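Local coordinates for Alr4995 protein (PDB 6LRF), which acts as a bifunctional arginine dihydrolase and ornithine cyclodeaminase, probably converting arginine to ornithine and then ornithine to proline, at residues G137-L142 and R165-D170; D143-L148 and V156-L161. One frame throughout, in Å; residues are numbered along the deposited sequence.

Interaction 1 of 2, residues G137-L142 and R165-D170; sequences GFRSEL and RFYHLD
Arg139 runs past the ring of His168 and ends against Tyr167. Its CB begins the contact, 3.9 Å from His168 NE2, and the next carbon, CG, comes nearer, 3.5 Å from the same nitrogen. The chain bends at chi2 (-60°), NE approaches Tyr167 CD2, and the guanidinium follows: CZ lies close to the CD2-CE2 bond, with CD2 almost centrally over one guanidinium face. The two planes are 46° apart, too inclined for a flat stack. At the tip the branches diverge. NH2 is 3.6 Å from Tyr167 CE2, while NH1 lies beside His168 and forms a salt bridge with OE1 of Glu118. That oxygen also hydrogen-bonds His168 NE2, so one carboxylate oxygen grips both the guanidinium and the imidazole, whose planes stand 82° apart. Both touching parts are loop, in the N-terminal domain of the guanidine-modifying (GME) family. That family has an alpha/beta propeller fold with a polar active site at its core, and the linked Glu118-His168 pair is consistent with a place at or near it. Within its own segment, Tyr167 CE2 lies over the rim of one His168 face, 3.6 Å above the plane, and the phenol OH bonds to the carbonyl O of Gly259. Water 1 links the backbones, accepting from Arg139 N (2.9 Å) and donating to Tyr167 O (3.0 Å). Alongside, Phe138 CB packs 4.3 Å from Tyr167 CB.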
ATOM      1  N   GLY B 137     -15.442   2.988  35.797  1.00 27.20           N
ATOM      2  CA  GLY B 137     -14.657   3.221  34.603  1.00 29.11           C
ATOM      3  C   GLY B 137     -13.759   4.441  34.702  1.00 33.91           C
ATOM      4  O   GLY B 137     -12.700   4.463  34.091  1.00 37.12           O
ATOM      5  N   PHE B 138     -14.177   5.454  35.459  1.00 28.09           N
ATOM      6  CA  PHE B 138     -13.416   6.699  35.568  1.00 30.92           C
ATOM      7  C   PHE B 138     -13.321   7.228  36.991  1.00 30.40           C
ATOM      8  O   PHE B 138     -12.249   7.605  37.459  1.00 32.93           O
ATOM      9  CB  PHE B 138     -14.039   7.783  34.678  1.00 28.86           C
ATOM     10  CG  PHE B 138     -13.935   7.488  33.211  1.00 33.28           C
ATOM     11  CD1 PHE B 138     -12.720   7.622  32.551  1.00 30.53           C
ATOM     12  CD2 PHE B 138     -15.046   7.070  32.487  1.00 31.67           C
ATOM     13  CE1 PHE B 138     -12.618   7.349  31.198  1.00 33.10           C
ATOM     14  CE2 PHE B 138     -14.939   6.788  31.138  1.00 32.31           C
ATOM     15  CZ  PHE B 138     -13.719   6.936  30.497  1.00 30.26           C
ATOM     16  N   ARG B 139     -14.451   7.272  37.681  1.00 28.73           N
ATOM     17  CA  ARG B 139     -14.488   7.882  39.002  1.00 29.24           C
ATOM     18  C   ARG B 139     -14.680   6.828  40.089  1.00 30.25           C
ATOM     19  O   ARG B 139     -13.779   6.591  40.896  1.00 33.11           O
ATOM     20  CB  ARG B 139     -15.587   8.945  39.058  1.00 31.35           C
ATOM     21  CG  ARG B 139     -15.253  10.202  38.233  1.00 27.24           C
ATOM     22  CD  ARG B 139     -13.963  10.890  38.720  1.00 30.01           C
ATOM     23  NE  ARG B 139     -13.725  12.143  38.003  1.00 31.89           N
ATOM     24  CZ  ARG B 139     -14.310  13.309  38.289  1.00 35.13           C
ATOM     25  NH1 ARG B 139     -15.178  13.406  39.294  1.00 29.28           N
ATOM     26  NH2 ARG B 139     -14.029  14.383  37.565  1.00 33.52           N
ATOM     27  N   SER B 140     -15.837   6.178  40.100  1.00 24.07           N
ATOM     28  CA  SER B 140     -16.082   5.128  41.074  1.00 23.56           C
ATOM     29  C   SER B 140     -15.422   3.812  40.684  1.00 26.17           C
ATOM     30  O   SER B 140     -15.489   3.397  39.539  1.00 25.09           O
ATOM     31  CB  SER B 140     -17.584   4.915  41.253  1.00 22.01           C
ATOM     32  OG  SER B 140     -18.215   6.151  41.543  1.00 25.51           O
ATOM     33  N   GLU B 141     -14.823   3.157  41.667  1.00 22.92           N
ATOM     34  CA  GLU B 141     -14.201   1.850  41.512  1.00 26.54           C
ATOM     35  C   GLU B 141     -15.209   0.722  41.534  1.00 26.52           C
ATOM     36  O   GLU B 141     -16.200   0.755  42.278  1.00 24.69           O
ATOM     37  CB  GLU B 141     -13.184   1.618  42.627  1.00 26.49           C
ATOM     38  CG  GLU B 141     -11.924   2.432  42.491  1.00 37.66           C
ATOM     39  CD  GLU B 141     -10.907   1.802  41.544  1.00 44.18           C
ATOM     40  OE1 GLU B 141     -11.016   0.586  41.253  1.00 37.28           O
ATOM     41  OE2 GLU B 141      -9.994   2.532  41.101  1.00 53.53           O
ATOM     42  N   LEU B 142     -14.931  -0.287  40.726  1.00 21.77           N
ATOM     43  CA  LEU B 142     -15.747  -1.486  40.642  1.00 19.59           C
ATOM     44  C   LEU B 142     -15.925  -2.122  42.016  1.00 22.10           C
ATOM     45  O   LEU B 142     -17.018  -2.596  42.370  1.00 23.01           O
ATOM     46  CB  LEU B 142     -15.100  -2.475  39.661  1.00 19.79           C
ATOM     47  CG  LEU B 142     -15.796  -3.826  39.511  1.00 24.62           C
ATOM     48  CD1 LEU B 142     -17.247  -3.626  39.080  1.00 21.78           C
ATOM     49  CD2 LEU B 142     -15.019  -4.688  38.492  1.00 22.63           C
ATOM     50  N   ARG B 165     -15.989  11.677  28.059  1.00 34.40           N
ATOM     51  CA  ARG B 165     -16.905  12.814  28.127  1.00 40.19           C
ATOM     52  C   ARG B 165     -18.038  12.531  29.113  1.00 40.24           C
ATOM     53  O   ARG B 165     -18.498  13.422  29.826  1.00 39.16           O
ATOM     54  CB  ARG B 165     -17.481  13.133  26.746  1.00 38.90           C
ATOM     55  CG  ARG B 165     -16.455  13.700  25.755  1.00 44.27           C
ATOM     56  CD  ARG B 165     -17.044  13.812  24.359  1.00 39.33           C
ATOM     57  NE  ARG B 165     -17.396  12.502  23.825  1.00 42.32           N
ATOM     58  CZ  ARG B 165     -18.296  12.294  22.870  1.00 44.89           C
ATOM     59  NH1 ARG B 165     -18.948  13.315  22.328  1.00 39.09           N
ATOM     60  NH2 ARG B 165     -18.544  11.055  22.456  1.00 43.54           N
ATOM     61  N   PHE B 166     -18.477  11.277  29.145  1.00 33.72           N
ATOM     62  CA  PHE B 166     -19.554  10.865  30.028  1.00 33.93           C
ATOM     63  C   PHE B 166     -18.947  10.045  31.150  1.00 30.78           C
ATOM     64  O   PHE B 166     -19.110   8.814  31.226  1.00 28.07           O
ATOM     65  CB  PHE B 166     -20.615  10.111  29.232  1.00 35.59           C
ATOM     66  CG  PHE B 166     -21.050  10.857  27.995  1.00 37.19           C
ATOM     67  CD1 PHE B 166     -21.896  11.955  28.096  1.00 35.64           C
ATOM     68  CD2 PHE B 166     -20.575  10.491  26.737  1.00 35.69           C
ATOM     69  CE1 PHE B 166     -22.282  12.664  26.957  1.00 37.68           C
ATOM     70  CE2 PHE B 166     -20.959  11.188  25.596  1.00 38.47           C
ATOM     71  CZ  PHE B 166     -21.814  12.277  25.705  1.00 39.63           C
ATOM     72  N   TYR B 167     -18.228  10.780  32.004  1.00 30.00           N
ATOM     73  CA  TYR B 167     -17.367  10.250  33.054  1.00 30.42           C
ATOM     74  C   TYR B 167     -18.140   9.871  34.327  1.00 30.18           C
ATOM     75  O   TYR B 167     -17.635   9.113  35.160  1.00 29.17           O
ATOM     76  CB  TYR B 167     -16.266  11.279  33.382  1.00 28.34           C
ATOM     77  CG  TYR B 167     -16.788  12.596  33.950  1.00 35.98           C
ATOM     78  CD1 TYR B 167     -17.347  13.566  33.125  1.00 33.94           C
ATOM     79  CD2 TYR B 167     -16.734  12.854  35.316  1.00 31.11           C
ATOM     80  CE1 TYR B 167     -17.830  14.762  33.646  1.00 34.91           C
ATOM     81  CE2 TYR B 167     -17.216  14.048  35.850  1.00 34.19           C
ATOM     82  CZ  TYR B 167     -17.761  15.000  35.012  1.00 37.58           C
ATOM     83  OH  TYR B 167     -18.246  16.192  35.538  1.00 41.24           O
ATOM     84  N   HIS B 168     -19.351  10.413  34.476  1.00 28.30           N
ATOM     85  CA  HIS B 168     -20.281   9.972  35.520  1.00 27.88           C
ATOM     86  C   HIS B 168     -21.474   9.284  34.877  1.00 26.28           C
ATOM     87  O   HIS B 168     -21.884   9.635  33.773  1.00 27.28           O
ATOM     88  CB  HIS B 168     -20.777  11.148  36.378  1.00 28.78           C
ATOM     89  CG  HIS B 168     -19.829  11.567  37.456  1.00 29.21           C
ATOM     90  ND1 HIS B 168     -19.831  12.840  37.992  1.00 34.10           N
ATOM     91  CD2 HIS B 168     -18.869  10.880  38.120  1.00 29.39           C
ATOM     92  CE1 HIS B 168     -18.899  12.924  38.926  1.00 31.50           C
ATOM     93  NE2 HIS B 168     -18.301  11.750  39.027  1.00 30.28           N
ATOM     94  N   LEU B 169     -22.037   8.319  35.582  1.00 23.39           N
ATOM     95  CA  LEU B 169     -23.192   7.585  35.095  1.00 21.17           C
ATOM     96  C   LEU B 169     -24.373   8.492  34.772  1.00 27.24           C
ATOM     97  O   LEU B 169     -25.083   8.259  33.791  1.00 23.65           O
ATOM     98  CB  LEU B 169     -23.616   6.549  36.125  1.00 20.59           C
ATOM     99  CG  LEU B 169     -24.749   5.633  35.662  1.00 23.17           C
ATOM    100  CD1 LEU B 169     -24.341   4.876  34.357  1.00 25.54           C
ATOM    101  CD2 LEU B 169     -25.155   4.669  36.773  1.00 26.23           C
ATOM    102  N   ASP B 170     -24.580   9.530  35.587  1.00 23.60           N
ATOM    103  CA  ASP B 170     -25.756  10.391  35.430  1.00 27.57           C
ATOM    104  C   ASP B 170     -25.643  11.377  34.265  1.00 29.50           C
ATOM    105  O   ASP B 170     -26.572  12.141  34.008  1.00 31.60           O
ATOM    106  CB  ASP B 170     -26.055  11.150  36.743  1.00 29.60           C
ATOM    107  CG  ASP B 170     -25.063  12.278  37.049  1.00 34.49           C
ATOM    108  OD1 ASP B 170     -24.002  12.388  36.393  1.00 32.93           O
ATOM    109  OD2 ASP B 170     -25.351  13.067  37.991  1.00 33.40           O
TER
HETATM  110  O   HOH W   1     -17.130   6.662  36.806  1.00 27.57           O

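Interaction 2 of 2, residues D143-L148 and V156-L161; sequences DSHPYL and VLSLRL
His145 and Ser158 make the tight part of this contact: ND1 of the histidine lies 2.8 Å from Ser158 OG in a nearly straight hydrogen bond (171°). OG comes in at the ring's rim, close to the imidazole plane, and Ser158 CB lies in that plane too, 3.5 Å from ND1. With CG anti to its own carbonyl carbon (chi1 -65°), His145 holds the imidazole against the strand, and NE2 donates to the carbonyl O of Gly135. Both ring nitrogens are therefore engaged, and the ring's rotation is fixed by partners on two strands. The elements belong to a beta-alpha-beta unit, in which helix 145-152 connects the parallel neighbours 132-136 and 155-160; the backbone bonds of Leu157 with Leu132 and Ala134 tie those strands together. With an alanine in place of His145 the imidazole is gone, and Ser158 OG and Gly135 O would probably be left without that mate and a gap opened between helix and strand. Val156 makes the looser, apolar part. Its CG1 lies 4.0 Å from His145 CB, and its CG2 is 4.0 Å from the carbonyl O of His145 and 4.2 Å from Leu148 CB, so the branched side chain rests against His145 and Leu148 of the helix at van der Waals distance. Of the four touching residues Ser158 is the partly exposed one, while His145, Leu148 and Val156 are buried. Pro146 and Tyr147, both partly exposed, set out from the helix away from the strand.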
ATOM      1  N   ASP B 143     -14.860  -2.096  42.809  1.00 16.78           N
ATOM      2  CA  ASP B 143     -14.900  -2.683  44.145  1.00 21.59           C
ATOM      3  C   ASP B 143     -15.808  -1.945  45.166  1.00 18.83           C
ATOM      4  O   ASP B 143     -16.063  -2.465  46.249  1.00 23.51           O
ATOM      5  CB  ASP B 143     -13.484  -2.769  44.697  1.00 22.68           C
ATOM      6  CG  ASP B 143     -12.707  -3.946  44.130  1.00 35.02           C
ATOM      7  OD1 ASP B 143     -13.329  -4.809  43.469  1.00 28.73           O
ATOM      8  OD2 ASP B 143     -11.475  -4.012  44.359  1.00 38.68           O
ATOM      9  N   SER B 144     -16.280  -0.747  44.846  1.00 18.03           N
ATOM     10  CA  SER B 144     -17.215  -0.077  45.751  1.00 19.26           C
ATOM     11  C   SER B 144     -18.620  -0.685  45.670  1.00 22.07           C
ATOM     12  O   SER B 144     -19.431  -0.527  46.587  1.00 20.32           O
ATOM     13  CB  SER B 144     -17.283   1.428  45.462  1.00 20.94           C
ATOM     14  OG  SER B 144     -17.898   1.698  44.203  1.00 21.43           O
ATOM     15  N   HIS B 145     -18.910  -1.396  44.588  1.00 19.65           N
ATOM     16  CA  HIS B 145     -20.274  -1.815  44.336  1.00 19.27           C
ATOM     17  C   HIS B 145     -20.798  -2.827  45.367  1.00 20.41           C
ATOM     18  O   HIS B 145     -21.964  -2.725  45.769  1.00 20.39           O
ATOM     19  CB  HIS B 145     -20.406  -2.356  42.903  1.00 22.19           C
ATOM     20  CG  HIS B 145     -20.174  -1.308  41.856  1.00 18.64           C
ATOM     21  ND1 HIS B 145     -20.375  -1.527  40.510  1.00 19.75           N
ATOM     22  CD2 HIS B 145     -19.775  -0.018  41.968  1.00 18.01           C
ATOM     23  CE1 HIS B 145     -20.092  -0.424  39.839  1.00 19.16           C
ATOM     24  NE2 HIS B 145     -19.734   0.509  40.701  1.00 20.73           N
ATOM     25  N   PRO B 146     -19.966  -3.788  45.808  1.00 18.34           N
ATOM     26  CA  PRO B 146     -20.484  -4.669  46.872  1.00 22.80           C
ATOM     27  C   PRO B 146     -20.809  -3.957  48.199  1.00 24.48           C
ATOM     28  O   PRO B 146     -21.647  -4.441  48.953  1.00 24.41           O
ATOM     29  CB  PRO B 146     -19.345  -5.671  47.091  1.00 20.43           C
ATOM     30  CG  PRO B 146     -18.615  -5.695  45.747  1.00 26.77           C
ATOM     31  CD  PRO B 146     -18.664  -4.261  45.291  1.00 21.56           C
ATOM     32  N   TYR B 147     -20.136  -2.847  48.483  1.00 20.40           N
ATOM     33  CA  TYR B 147     -20.412  -2.066  49.680  1.00 22.53           C
ATOM     34  C   TYR B 147     -21.780  -1.425  49.562  1.00 25.71           C
ATOM     35  O   TYR B 147     -22.553  -1.390  50.526  1.00 24.70           O
ATOM     36  CB  TYR B 147     -19.341  -0.994  49.884  1.00 21.87           C
ATOM     37  CG  TYR B 147     -18.004  -1.519  50.362  1.00 24.12           C
ATOM     38  CD1 TYR B 147     -17.721  -1.624  51.716  1.00 28.61           C
ATOM     39  CD2 TYR B 147     -17.013  -1.887  49.455  1.00 26.16           C
ATOM     40  CE1 TYR B 147     -16.483  -2.101  52.158  1.00 25.82           C
ATOM     41  CE2 TYR B 147     -15.779  -2.362  49.884  1.00 25.64           C
ATOM     42  CZ  TYR B 147     -15.521  -2.462  51.236  1.00 28.55           C
ATOM     43  OH  TYR B 147     -14.302  -2.924  51.669  1.00 31.12           O
ATOM     44  N   LEU B 148     -22.078  -0.922  48.367  1.00 18.21           N
ATOM     45  CA  LEU B 148     -23.351  -0.280  48.125  1.00 20.94           C
ATOM     46  C   LEU B 148     -24.474  -1.271  48.379  1.00 27.38           C
ATOM     47  O   LEU B 148     -25.506  -0.943  48.980  1.00 23.37           O
ATOM     48  CB  LEU B 148     -23.438   0.240  46.698  1.00 18.82           C
ATOM     49  CG  LEU B 148     -22.316   1.140  46.230  1.00 21.72           C
ATOM     50  CD1 LEU B 148     -22.626   1.603  44.816  1.00 20.56           C
ATOM     51  CD2 LEU B 148     -22.187   2.316  47.167  1.00 23.32           C
ATOM     52  N   VAL B 156     -27.367  -4.609  43.070  1.00 22.52           N
ATOM     53  CA  VAL B 156     -26.553  -3.620  42.355  1.00 23.82           C
ATOM     54  C   VAL B 156     -26.120  -4.155  40.995  1.00 24.20           C
ATOM     55  O   VAL B 156     -25.518  -5.213  40.905  1.00 24.12           O
ATOM     56  CB  VAL B 156     -25.304  -3.220  43.170  1.00 22.81           C
ATOM     57  CG1 VAL B 156     -24.365  -2.329  42.346  1.00 18.65           C
ATOM     58  CG2 VAL B 156     -25.727  -2.500  44.445  1.00 23.47           C
ATOM     59  N   LEU B 157     -26.448  -3.411  39.944  1.00 24.85           N
ATOM     60  CA  LEU B 157     -26.080  -3.765  38.578  1.00 26.63           C
ATOM     61  C   LEU B 157     -24.943  -2.889  38.074  1.00 25.06           C
ATOM     62  O   LEU B 157     -25.111  -1.677  37.964  1.00 25.41           O
ATOM     63  CB  LEU B 157     -27.291  -3.612  37.657  1.00 24.74           C
ATOM     64  CG  LEU B 157     -28.526  -4.429  38.020  1.00 25.03           C
ATOM     65  CD1 LEU B 157     -29.593  -4.239  36.960  1.00 26.83           C
ATOM     66  CD2 LEU B 157     -28.157  -5.896  38.163  1.00 30.43           C
ATOM     67  N   SER B 158     -23.794  -3.488  37.759  1.00 20.48           N
ATOM     68  CA  SER B 158     -22.615  -2.697  37.390  1.00 20.43           C
ATOM     69  C   SER B 158     -22.577  -2.377  35.903  1.00 26.17           C
ATOM     70  O   SER B 158     -22.744  -3.275  35.070  1.00 25.50           O
ATOM     71  CB  SER B 158     -21.332  -3.435  37.787  1.00 24.16           C
ATOM     72  OG  SER B 158     -21.344  -3.756  39.172  1.00 25.76           O
ATOM     73  N   LEU B 159     -22.344  -1.109  35.572  1.00 21.59           N
ATOM     74  CA  LEU B 159     -22.216  -0.665  34.178  1.00 23.61           C
ATOM     75  C   LEU B 159     -20.857  -0.027  33.961  1.00 29.89           C
ATOM     76  O   LEU B 159     -20.420   0.800  34.781  1.00 22.70           O
ATOM     77  CB  LEU B 159     -23.310   0.346  33.802  1.00 21.38           C
ATOM     78  CG  LEU B 159     -24.767  -0.082  33.950  1.00 21.53           C
ATOM     79  CD1 LEU B 159     -25.688   1.101  33.628  1.00 29.01           C
ATOM     80  CD2 LEU B 159     -25.106  -1.266  33.050  1.00 26.48           C
ATOM     81  N   ARG B 160     -20.185  -0.386  32.861  1.00 21.77           N
ATOM     82  CA  ARG B 160     -18.884   0.213  32.582  1.00 20.93           C
ATOM     83  C   ARG B 160     -18.985   1.396  31.628  1.00 25.02           C
ATOM     84  O   ARG B 160     -19.557   1.293  30.538  1.00 24.47           O
ATOM     85  CB  ARG B 160     -17.905  -0.807  32.006  1.00 26.62           C
ATOM     86  CG  ARG B 160     -16.529  -0.195  31.816  1.00 27.18           C
ATOM     87  CD  ARG B 160     -15.627  -1.049  30.963  1.00 28.77           C
ATOM     88  NE  ARG B 160     -14.315  -0.430  30.885  1.00 31.20           N
ATOM     89  CZ  ARG B 160     -13.319  -0.897  30.146  1.00 32.65           C
ATOM     90  NH1 ARG B 160     -13.500  -1.989  29.416  1.00 29.57           N
ATOM     91  NH2 ARG B 160     -12.151  -0.272  30.143  1.00 32.30           N
ATOM     92  N   LEU B 161     -18.410   2.518  32.058  1.00 22.41           N
ATOM     93  CA  LEU B 161     -18.330   3.730  31.266  1.00 27.94           C
ATOM     94  C   LEU B 161     -17.045   3.717  30.461  1.00 25.51           C
ATOM     95  O   LEU B 161     -15.987   3.469  31.032  1.00 22.89           O
ATOM     96  CB  LEU B 161     -18.359   4.969  32.173  1.00 21.55           C
ATOM     97  CG  LEU B 161     -19.596   5.175  33.048  1.00 25.68           C
ATOM     98  CD1 LEU B 161     -19.300   6.168  34.173  1.00 24.50           C
ATOM     99  CD2 LEU B 161     -20.768   5.647  32.194  1.00 24.77           C
TER

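Interaction 2 is nested along the chain within the loop closed by interaction 1, and their centres lie 11 Å apart. Both are largely buried, with no fully exposed residue touching in either. Interaction 2 joins helix and strand of one beta-alpha-beta unit through a histidine-serine hydrogen bond and aliphatic packing. Interaction 1 joins the loops that follow strands 132-136 and 155-160, and relies on a guanidinium, aromatic rings, an acidic partner and a bridging water. Leu161, just beyond strand 155-160, brings the two together: its O lies 3.5 Å from Phe138 CE2, and its CD1 is 3.5 Å from Tyr167 O.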